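Local coordinates for putative permease protein, ABC transporter (Porphyromonas gingivalis, PDB 3IS6) that probably contributes the MacB-like periplasmic core domain of an ABC transporter permease thought to act in transport across the membrane, at residues Cys110-Ser115 / Lys127-Ala132; Ala182-Arg187 / Tyr221-Phe226; Leu56-Thr61 / Leu88-Val93. All coordinates share one frame; numbering follows the deposited sequence.

Followed from the N terminus, contact 3 comes first: 56-61, in strand 54-70, meets the end of helix 86-90 after the chain has turned through the hairpin with strand 74-83. Contact 1 then closes an 11-residue loop that holds most of helix 114-119, and contact 2 closes a loop of 33 residues, about half of them helical. The three loops follow in series; none encloses or crosses another. All reach the same mixed sheet. Contacts 2 and 3 touch directly, because strands 181-186 and 54-70 are neighbours, with centres 12 Å apart. Contacts 1 and 2 lie on opposite sides of the chain's centre, 31 Å apart between centres.

Contact 1. Residues Cys110-Ser115 / Lys127-Ala132; sequences CLISES and KRLRPA
The backbone of C110 is gripped by hydrogen bonds to T141 and G143 of strand 140-146, and from this fixed position its SG lies 4.1 Å from CD1 of L129. Both segments belong to the MacB-like periplasmic core domain, and the contact joins two strands of its mixed sheet that are not direct partners: strand 140-146 pairs with both 109-113 and 128-131, and the CA atoms of C110 and L129 stand 9.1 Å apart. I112 joins from two residues further on. Its CD1, swung round by a bend at chi2 (-76°), meets L129 CD1 tip to tip at 3.9 Å. Since I112 CD1 also comes within 4.1 Å of C110 SG, the three atoms form a nearly equilateral triangle, with one methyl of L129 making both contacts across the segments. M159 borders all three side chains, and M68 of strand 54-70 lies against L129.

Charge is handled elsewhere, as in the salt bridge of R130 with D72. With 73 Å² buried in total and only sulfur and methyl groups meeting, the direct attachment is small and apolar, consistent with dispersion and the hydrophobic effect as its source.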
loop_
_atom_site.group_PDB
_atom_site.type_symbol
_atom_site.label_atom_id
_atom_site.label_comp_id
_atom_site.label_asym_id
_atom_site.label_seq_id
_atom_site.Cartn_x
_atom_site.Cartn_y
_atom_site.Cartn_z
ATOM N N CYS A 110 9.087 -14.070 -0.651
ATOM C CA CYS A 110 7.807 -14.677 -0.947
ATOM C C CYS A 110 7.813 -16.185 -0.878
ATOM O O CYS A 110 8.832 -16.791 -0.890
ATOM C CB CYS A 110 7.336 -14.265 -2.322
ATOM S SG CYS A 110 8.162 -14.987 -3.640
ATOM N N LEU A 111 6.636 -16.762 -0.815
ATOM C CA LEU A 111 6.457 -18.173 -0.963
ATOM C C LEU A 111 5.720 -18.391 -2.257
ATOM O O LEU A 111 4.904 -17.602 -2.626
ATOM C CB LEU A 111 5.656 -18.756 0.162
ATOM C CG LEU A 111 6.120 -18.489 1.568
ATOM C CD1 LEU A 111 5.106 -18.942 2.531
ATOM C CD2 LEU A 111 7.380 -19.221 1.782
ATOM N N ILE A 112 6.055 -19.475 -2.921
ATOM C CA ILE A 112 5.514 -19.852 -4.201
ATOM C C ILE A 112 4.943 -21.249 -4.102
ATOM O O ILE A 112 5.467 -22.074 -3.430
ATOM C CB ILE A 112 6.615 -19.828 -5.221
ATOM C CG1 ILE A 112 7.122 -18.412 -5.393
ATOM C CG2 ILE A 112 6.181 -20.381 -6.475
ATOM C CD1 ILE A 112 6.268 -17.536 -6.171
ATOM N N SER A 113 3.854 -21.492 -4.781
ATOM C CA SER A 113 3.197 -22.775 -4.724
ATOM C C SER A 113 4.005 -23.833 -5.466
ATOM O O SER A 113 4.774 -23.518 -6.323
ATOM C CB SER A 113 1.802 -22.692 -5.308
ATOM O OG SER A 113 1.836 -22.698 -6.685
ATOM N N GLU A 114 3.768 -25.090 -5.158
ATOM C CA GLU A 114 4.445 -26.169 -5.823
ATOM C C GLU A 114 4.169 -26.168 -7.330
ATOM O O GLU A 114 5.065 -26.375 -8.090
ATOM C CB GLU A 114 4.043 -27.507 -5.209
ATOM C CG GLU A 114 4.834 -28.681 -5.755
ATOM C CD GLU A 114 4.723 -29.997 -4.955
ATOM O OE1 GLU A 114 3.896 -30.099 -4.042
ATOM O OE2 GLU A 114 5.494 -30.928 -5.261
ATOM N N SER A 115 2.942 -25.915 -7.750
ATOM C CA SER A 115 2.656 -25.853 -9.173
ATOM C C SER A 115 3.361 -24.729 -9.883
ATOM O O SER A 115 3.811 -24.901 -10.973
ATOM C CB SER A 115 1.181 -25.723 -9.451
ATOM O OG SER A 115 0.511 -26.870 -9.076
ATOM N N LYS A 127 15.749 -17.871 -5.970
ATOM C CA LYS A 127 15.644 -17.079 -7.178
ATOM C C LYS A 127 14.871 -15.767 -6.971
ATOM O O LYS A 127 14.178 -15.582 -6.011
ATOM C CB LYS A 127 15.070 -17.908 -8.300
ATOM C CG LYS A 127 16.024 -18.895 -8.864
ATOM C CD LYS A 127 15.397 -19.756 -9.907
ATOM C CE LYS A 127 16.387 -20.226 -10.932
ATOM N NZ LYS A 127 15.840 -21.135 -11.894
ATOM N N ARG A 128 15.021 -14.859 -7.895
ATOM C CA ARG A 128 14.485 -13.531 -7.747
ATOM C C ARG A 128 13.387 -13.183 -8.769
ATOM O O ARG A 128 13.525 -13.460 -9.924
ATOM C CB ARG A 128 15.603 -12.507 -7.794
ATOM C CG ARG A 128 16.585 -12.602 -6.653
ATOM C CD ARG A 128 17.905 -11.932 -6.979
ATOM N NE ARG A 128 18.534 -12.518 -8.152
ATOM C CZ ARG A 128 19.830 -12.467 -8.435
ATOM N NH1 ARG A 128 20.673 -11.851 -7.636
ATOM N NH2 ARG A 128 20.277 -13.026 -9.531
ATOM N N LEU A 129 12.327 -12.578 -8.271
ATOM C CA LEU A 129 11.137 -12.208 -9.009
ATOM C C LEU A 129 10.910 -10.703 -8.960
ATOM O O LEU A 129 11.133 -10.099 -7.968
ATOM C CB LEU A 129 9.907 -12.846 -8.370
ATOM C CG LEU A 129 9.525 -14.281 -8.600
ATOM C CD1 LEU A 129 8.418 -14.700 -7.767
ATOM C CD2 LEU A 129 9.158 -14.453 -9.982
ATOM N N ARG A 130 10.437 -10.115 -10.032
ATOM C CA ARG A 130 9.941 -8.759 -9.970
ATOM C C ARG A 130 8.765 -8.511 -10.906
ATOM O O ARG A 130 8.553 -9.229 -11.817
ATOM C CB ARG A 130 11.049 -7.762 -10.165
ATOM C CG ARG A 130 11.524 -7.645 -11.516
ATOM C CD ARG A 130 12.518 -6.530 -11.621
ATOM N NE ARG A 130 13.701 -6.748 -10.832
ATOM C CZ ARG A 130 14.799 -7.274 -11.315
ATOM N NH1 ARG A 130 14.819 -7.639 -12.563
ATOM N NH2 ARG A 130 15.859 -7.457 -10.558
ATOM N N PRO A 131 8.002 -7.482 -10.646
ATOM C CA PRO A 131 6.829 -7.232 -11.452
ATOM C C PRO A 131 7.278 -6.977 -12.848
ATOM O O PRO A 131 8.284 -6.395 -13.068
ATOM C CB PRO A 131 6.254 -5.969 -10.837
ATOM C CG PRO A 131 6.775 -5.922 -9.550
ATOM C CD PRO A 131 8.116 -6.482 -9.592
ATOM N N ALA A 132 6.492 -7.408 -13.791
ATOM C CA ALA A 132 6.920 -7.395 -15.151
ATOM C C ALA A 132 7.265 -6.003 -15.638
ATOM O O ALA A 132 8.112 -5.858 -16.440
ATOM C CB ALA A 132 5.906 -8.018 -16.021
#

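Contact 2. Residues Ala182-Arg187 / Tyr221-Phe226; sequences AYVRLR and YSLTPF
Y183 presents its edge to the face of F226 in a T-shaped stack, one of two kinds of packing between two strands of the mixed sheet, of which 181-186 belongs to the MacB-like periplasmic core. The evidence for the aromatic part is direct: the ring centroids are 5.3 Å apart, the planes stand at 77°, and Y183 CE1 sits 3.9 Å above the F226 plane, displaced toward the rim, over the CE1-CZ side. F226 reaches this spot with CG anti to its backbone N (chi1 173°). I16 of strand 14-23 touches both side chains, and that strand pairs with 181-186 as well as with 218-225. The two segments therefore share a neighbour in the sheet, and the directions of their touching parts differ by 107°.

Aliphatic contacts make up the second kind. L223 works as a fork whose two methyls serve different partners on alternate residues of the facing strand, V184 and L186; R185, between them, instead forms a salt bridge with E55. The V184 and L223 side chains cross at about a right angle, whereas that of L186 meets L223 at a slant. On one prong, L223 CD2 lies 4.0 Å from V184 CG2; on the other, L223 CD1 lies 4.0 Å from L186 CD2.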
loop_
_atom_site.group_PDB
_atom_site.type_symbol
_atom_site.label_atom_id
_atom_site.label_comp_id
_atom_site.label_asym_id
_atom_site.label_seq_id
_atom_site.Cartn_x
_atom_site.Cartn_y
_atom_site.Cartn_z
ATOM N N ALA A 182 -10.981 -12.081 7.560
ATOM C CA ALA A 182 -10.509 -12.423 8.867
ATOM C C ALA A 182 -11.018 -13.784 9.253
ATOM O O ALA A 182 -12.180 -13.994 9.321
ATOM C CB ALA A 182 -10.970 -11.433 9.827
ATOM N N TYR A 183 -10.099 -14.683 9.507
ATOM C CA TYR A 183 -10.391 -16.026 9.875
ATOM C C TYR A 183 -10.134 -16.202 11.354
ATOM O O TYR A 183 -9.138 -15.789 11.853
ATOM C CB TYR A 183 -9.527 -16.989 9.112
ATOM C CG TYR A 183 -9.642 -16.947 7.602
ATOM C CD1 TYR A 183 -10.620 -17.635 6.941
ATOM C CD2 TYR A 183 -8.763 -16.212 6.840
ATOM C CE1 TYR A 183 -10.703 -17.610 5.606
ATOM C CE2 TYR A 183 -8.858 -16.176 5.494
ATOM C CZ TYR A 183 -9.822 -16.881 4.878
ATOM O OH TYR A 183 -9.902 -16.848 3.536
ATOM N N VAL A 184 -11.072 -16.821 12.023
ATOM C CA VAL A 184 -11.006 -17.031 13.439
ATOM C C VAL A 184 -11.233 -18.484 13.804
ATOM O O VAL A 184 -12.230 -19.036 13.449
ATOM C CB VAL A 184 -12.095 -16.227 14.097
ATOM C CG1 VAL A 184 -12.049 -16.345 15.534
ATOM C CG2 VAL A 184 -12.034 -14.840 13.710
ATOM N N ARG A 185 -10.329 -19.090 14.543
ATOM C CA ARG A 185 -10.556 -20.413 15.052
ATOM C C ARG A 185 -10.916 -20.384 16.523
ATOM O O ARG A 185 -10.157 -19.949 17.324
ATOM C CB ARG A 185 -9.340 -21.285 14.852
ATOM C CG ARG A 185 -9.527 -22.705 15.225
ATOM C CD ARG A 185 -8.278 -23.313 15.725
ATOM N NE ARG A 185 -7.323 -23.496 14.677
ATOM C CZ ARG A 185 -6.025 -23.521 14.866
ATOM N NH1 ARG A 185 -5.536 -23.426 16.080
ATOM N NH2 ARG A 185 -5.228 -23.667 13.848
ATOM N N LEU A 186 -12.104 -20.858 16.834
ATOM C CA LEU A 186 -12.591 -20.958 18.187
ATOM C C LEU A 186 -12.146 -22.209 18.937
ATOM O O LEU A 186 -11.938 -23.232 18.360
ATOM C CB LEU A 186 -14.105 -20.882 18.188
ATOM C CG LEU A 186 -14.719 -19.764 17.403
ATOM C CD1 LEU A 186 -16.146 -19.927 17.258
ATOM C CD2 LEU A 186 -14.411 -18.492 18.020
ATOM N N ARG A 187 -12.074 -22.115 20.252
ATOM C CA ARG A 187 -11.864 -23.275 21.078
ATOM C C ARG A 187 -13.096 -24.156 21.086
ATOM O O ARG A 187 -14.189 -23.711 20.858
ATOM C CB ARG A 187 -11.536 -22.879 22.498
ATOM C CG ARG A 187 -10.694 -21.704 22.616
ATOM C CD ARG A 187 -9.679 -21.849 23.717
ATOM N NE ARG A 187 -8.793 -20.697 23.811
ATOM C CZ ARG A 187 -7.487 -20.751 23.607
ATOM N NH1 ARG A 187 -6.904 -21.900 23.327
ATOM N NH2 ARG A 187 -6.769 -19.655 23.704
ATOM N N TYR A 221 -20.271 -6.716 13.677
ATOM C CA TYR A 221 -19.545 -7.894 13.286
ATOM C C TYR A 221 -20.126 -9.139 13.892
ATOM O O TYR A 221 -20.566 -9.134 14.999
ATOM C CB TYR A 221 -18.092 -7.785 13.744
ATOM C CG TYR A 221 -17.379 -6.600 13.189
ATOM C CD1 TYR A 221 -17.063 -6.519 11.860
ATOM C CD2 TYR A 221 -17.048 -5.553 13.981
ATOM C CE1 TYR A 221 -16.453 -5.438 11.347
ATOM C CE2 TYR A 221 -16.426 -4.478 13.485
ATOM C CZ TYR A 221 -16.131 -4.412 12.163
ATOM O OH TYR A 221 -15.508 -3.315 11.678
ATOM N N SER A 222 -20.097 -10.223 13.161
ATOM C CA SER A 222 -20.392 -11.496 13.746
ATOM C C SER A 222 -19.660 -12.615 13.077
ATOM O O SER A 222 -19.435 -12.563 11.917
ATOM C CB SER A 222 -21.878 -11.758 13.725
ATOM O OG SER A 222 -22.340 -11.887 12.424
ATOM N N LEU A 223 -19.313 -13.627 13.839
ATOM C CA LEU A 223 -18.662 -14.793 13.328
ATOM C C LEU A 223 -19.630 -15.756 12.681
ATOM O O LEU A 223 -20.670 -16.024 13.217
ATOM C CB LEU A 223 -17.944 -15.499 14.432
ATOM C CG LEU A 223 -16.989 -14.670 15.248
ATOM C CD1 LEU A 223 -16.397 -15.494 16.242
ATOM C CD2 LEU A 223 -15.930 -14.086 14.425
ATOM N N THR A 224 -19.253 -16.272 11.527
ATOM C CA THR A 224 -20.005 -17.270 10.804
ATOM C C THR A 224 -19.088 -18.413 10.402
ATOM O O THR A 224 -18.006 -18.180 10.021
ATOM C CB THR A 224 -20.654 -16.658 9.567
ATOM O OG1 THR A 224 -21.863 -17.326 9.292
ATOM C CG2 THR A 224 -19.803 -16.833 8.379
ATOM N N PRO A 225 -19.548 -19.644 10.454
ATOM C CA PRO A 225 -18.700 -20.781 10.157
ATOM C C PRO A 225 -18.174 -20.713 8.745
ATOM O O PRO A 225 -18.863 -20.273 7.890
ATOM C CB PRO A 225 -19.665 -21.945 10.274
ATOM C CG PRO A 225 -20.659 -21.497 11.142
ATOM C CD PRO A 225 -20.888 -20.097 10.804
ATOM N N PHE A 226 -16.947 -21.128 8.527
ATOM C CA PHE A 226 -16.334 -20.954 7.236
ATOM C C PHE A 226 -16.553 -22.161 6.379
ATOM O O PHE A 226 -16.126 -23.206 6.715
ATOM C CB PHE A 226 -14.841 -20.697 7.418
ATOM C CG PHE A 226 -14.055 -20.659 6.151
ATOM C CD1 PHE A 226 -14.383 -19.811 5.140
ATOM C CD2 PHE A 226 -12.962 -21.461 5.990
ATOM C CE1 PHE A 226 -13.649 -19.800 3.985
ATOM C CE2 PHE A 226 -12.243 -21.442 4.863
ATOM C CZ PHE A 226 -12.577 -20.618 3.860
#

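Contact 3. Residues Leu56-Thr61 / Leu88-Val93; sequences LATRTT and LDMFGV
M90, built as selenomethionine and the residue that reaches strand 54-70, lays its CG over the centre of one face of the neighbouring F91 ring, 3.6 Å above the plane. The same ring forms edge-to-face pairs with F8, F87 and Y183, so it belongs to an aromatic cluster beside the contact. Both residues stand where helix 86-90 ends in a Schellman motif within the MacB-like periplasmic core. G92, with positive phi, is the C-prime residue. V93 N bonds to L88 O at 3.0 Å. The companion bond, G92 N to D89 O at 3.3 Å, is weak.

From this helix end M90 sends its side chain to the strand. CG leaves anti to the backbone N (chi1 179°), then chi2 (73°) and chi3 (77°) both bend the chain, folding the terminal methyl against the strand. The M90 side chain runs alongside those of L56 and T58, pointing the other way, and CE does the touching: L56 CD2 is 3.9 Å away and T58 CG2 4.1 Å. Between these two, the backbone of A57 also comes close, with its CA 4.2 Å from M90 CE, although its own methyl points away from the helix.

T58 divides its branches by chemistry, the methyl facing M90 while OG1 is hydrogen-bonded to E84. The strand itself is held from strand 181-186 through backbone bonds of L56 to R185 and of T58 to Y183. M90 CE comes over the face of the sheet, and is 3.6 Å from the carbonyl oxygen of L56, which is also the probable acceptor for R185 N.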
loop_
_atom_site.group_PDB
_atom_site.type_symbol
_atom_site.label_atom_id
_atom_site.label_comp_id
_atom_site.label_asym_id
_atom_site.label_seq_id
_atom_site.Cartn_x
_atom_site.Cartn_y
_atom_site.Cartn_z
ATOM N N LEU A 56 -7.178 -18.759 17.642
ATOM C CA LEU A 56 -6.288 -18.098 16.737
ATOM C C LEU A 56 -7.103 -17.239 15.795
ATOM O O LEU A 56 -8.169 -17.626 15.433
ATOM C CB LEU A 56 -5.521 -19.150 15.965
ATOM C CG LEU A 56 -4.468 -18.760 14.938
ATOM C CD1 LEU A 56 -3.296 -18.209 15.647
ATOM C CD2 LEU A 56 -4.058 -19.875 14.081
ATOM N N ALA A 57 -6.585 -16.078 15.422
ATOM C CA ALA A 57 -7.139 -15.267 14.360
ATOM C C ALA A 57 -6.064 -14.770 13.410
ATOM O O ALA A 57 -4.991 -14.496 13.807
ATOM C CB ALA A 57 -7.868 -14.153 14.886
ATOM N N THR A 58 -6.397 -14.674 12.144
ATOM C CA THR A 58 -5.475 -14.212 11.135
ATOM C C THR A 58 -6.201 -13.496 10.010
ATOM O O THR A 58 -7.363 -13.652 9.870
ATOM C CB THR A 58 -4.546 -15.335 10.644
ATOM O OG1 THR A 58 -3.395 -14.779 10.045
ATOM C CG2 THR A 58 -5.207 -16.248 9.664
ATOM N N ARG A 59 -5.476 -12.720 9.229
ATOM C CA ARG A 59 -6.025 -11.908 8.174
ATOM C C ARG A 59 -5.304 -12.109 6.850
ATOM O O ARG A 59 -4.146 -12.312 6.822
ATOM C CB ARG A 59 -5.997 -10.442 8.568
ATOM C CG ARG A 59 -4.619 -9.857 8.778
ATOM C CD ARG A 59 -4.637 -8.508 9.416
ATOM N NE ARG A 59 -3.402 -8.218 10.109
ATOM C CZ ARG A 59 -3.049 -7.045 10.593
ATOM N NH1 ARG A 59 -3.819 -5.996 10.480
ATOM N NH2 ARG A 59 -1.902 -6.932 11.207
ATOM N N THR A 60 -6.045 -12.042 5.765
ATOM C CA THR A 60 -5.490 -12.012 4.435
ATOM C C THR A 60 -6.114 -10.904 3.588
ATOM O O THR A 60 -7.174 -10.445 3.873
ATOM C CB THR A 60 -5.675 -13.353 3.705
ATOM O OG1 THR A 60 -7.040 -13.573 3.445
ATOM C CG2 THR A 60 -5.169 -14.481 4.506
ATOM N N THR A 61 -5.410 -10.463 2.564
ATOM C CA THR A 61 -5.995 -9.673 1.509
ATOM C C THR A 61 -5.475 -10.094 0.134
ATOM O O THR A 61 -4.310 -10.233 -0.046
ATOM C CB THR A 61 -5.869 -8.159 1.762
ATOM O OG1 THR A 61 -6.573 -7.444 0.761
ATOM C CG2 THR A 61 -4.465 -7.715 1.758
ATOM N N LEU A 88 -0.123 -20.120 7.695
ATOM C CA LEU A 88 0.407 -21.440 7.561
ATOM C C LEU A 88 -0.143 -22.380 8.612
ATOM O O LEU A 88 -0.383 -23.499 8.330
ATOM C CB LEU A 88 1.925 -21.397 7.645
ATOM C CG LEU A 88 2.794 -21.086 6.438
ATOM C CD1 LEU A 88 2.249 -20.167 5.504
ATOM C CD2 LEU A 88 4.165 -20.674 6.829
ATOM N N ASP A 89 -0.256 -21.916 9.830
ATOM C CA ASP A 89 -0.883 -22.668 10.885
ATOM C C ASP A 89 -2.393 -22.877 10.746
ATOM O O ASP A 89 -2.878 -23.959 10.813
ATOM C CB ASP A 89 -0.525 -22.038 12.212
ATOM C CG ASP A 89 0.971 -22.173 12.535
ATOM O OD1 ASP A 89 1.583 -23.150 12.118
ATOM O OD2 ASP A 89 1.526 -21.295 13.193
HETATM N N MSE A 90 -3.097 -21.816 10.452
HETATM C CA MSE A 90 -4.523 -21.842 10.297
HETATM C C MSE A 90 -4.949 -22.796 9.185
HETATM O O MSE A 90 -5.946 -23.403 9.289
HETATM C CB MSE A 90 -5.018 -20.447 9.986
HETATM C CG MSE A 90 -6.485 -20.307 9.771
HETATM SE SE MSE A 90 -7.573 -20.449 11.377
HETATM C CE MSE A 90 -7.318 -18.792 12.161
ATOM N N PHE A 91 -4.190 -22.886 8.119
ATOM C CA PHE A 91 -4.563 -23.714 7.008
ATOM C C PHE A 91 -3.719 -24.972 6.786
ATOM O O PHE A 91 -3.830 -25.622 5.783
ATOM C CB PHE A 91 -4.713 -22.849 5.777
ATOM C CG PHE A 91 -5.737 -21.775 5.944
ATOM C CD1 PHE A 91 -7.055 -22.086 6.145
ATOM C CD2 PHE A 91 -5.393 -20.476 5.952
ATOM C CE1 PHE A 91 -7.974 -21.120 6.331
ATOM C CE2 PHE A 91 -6.325 -19.524 6.140
ATOM C CZ PHE A 91 -7.612 -19.845 6.329
ATOM N N GLY A 92 -2.882 -25.292 7.748
ATOM C CA GLY A 92 -2.053 -26.456 7.649
ATOM C C GLY A 92 -1.218 -26.510 6.392
ATOM O O GLY A 92 -1.182 -27.503 5.741
ATOM N N VAL A 93 -0.569 -25.418 6.056
ATOM C CA VAL A 93 0.270 -25.344 4.883
ATOM C C VAL A 93 1.675 -25.802 5.232
ATOM O O VAL A 93 2.269 -25.296 6.126
ATOM C CB VAL A 93 0.341 -23.901 4.332
ATOM C CG1 VAL A 93 1.188 -23.823 3.128
ATOM C CG2 VAL A 93 -1.004 -23.343 4.072
#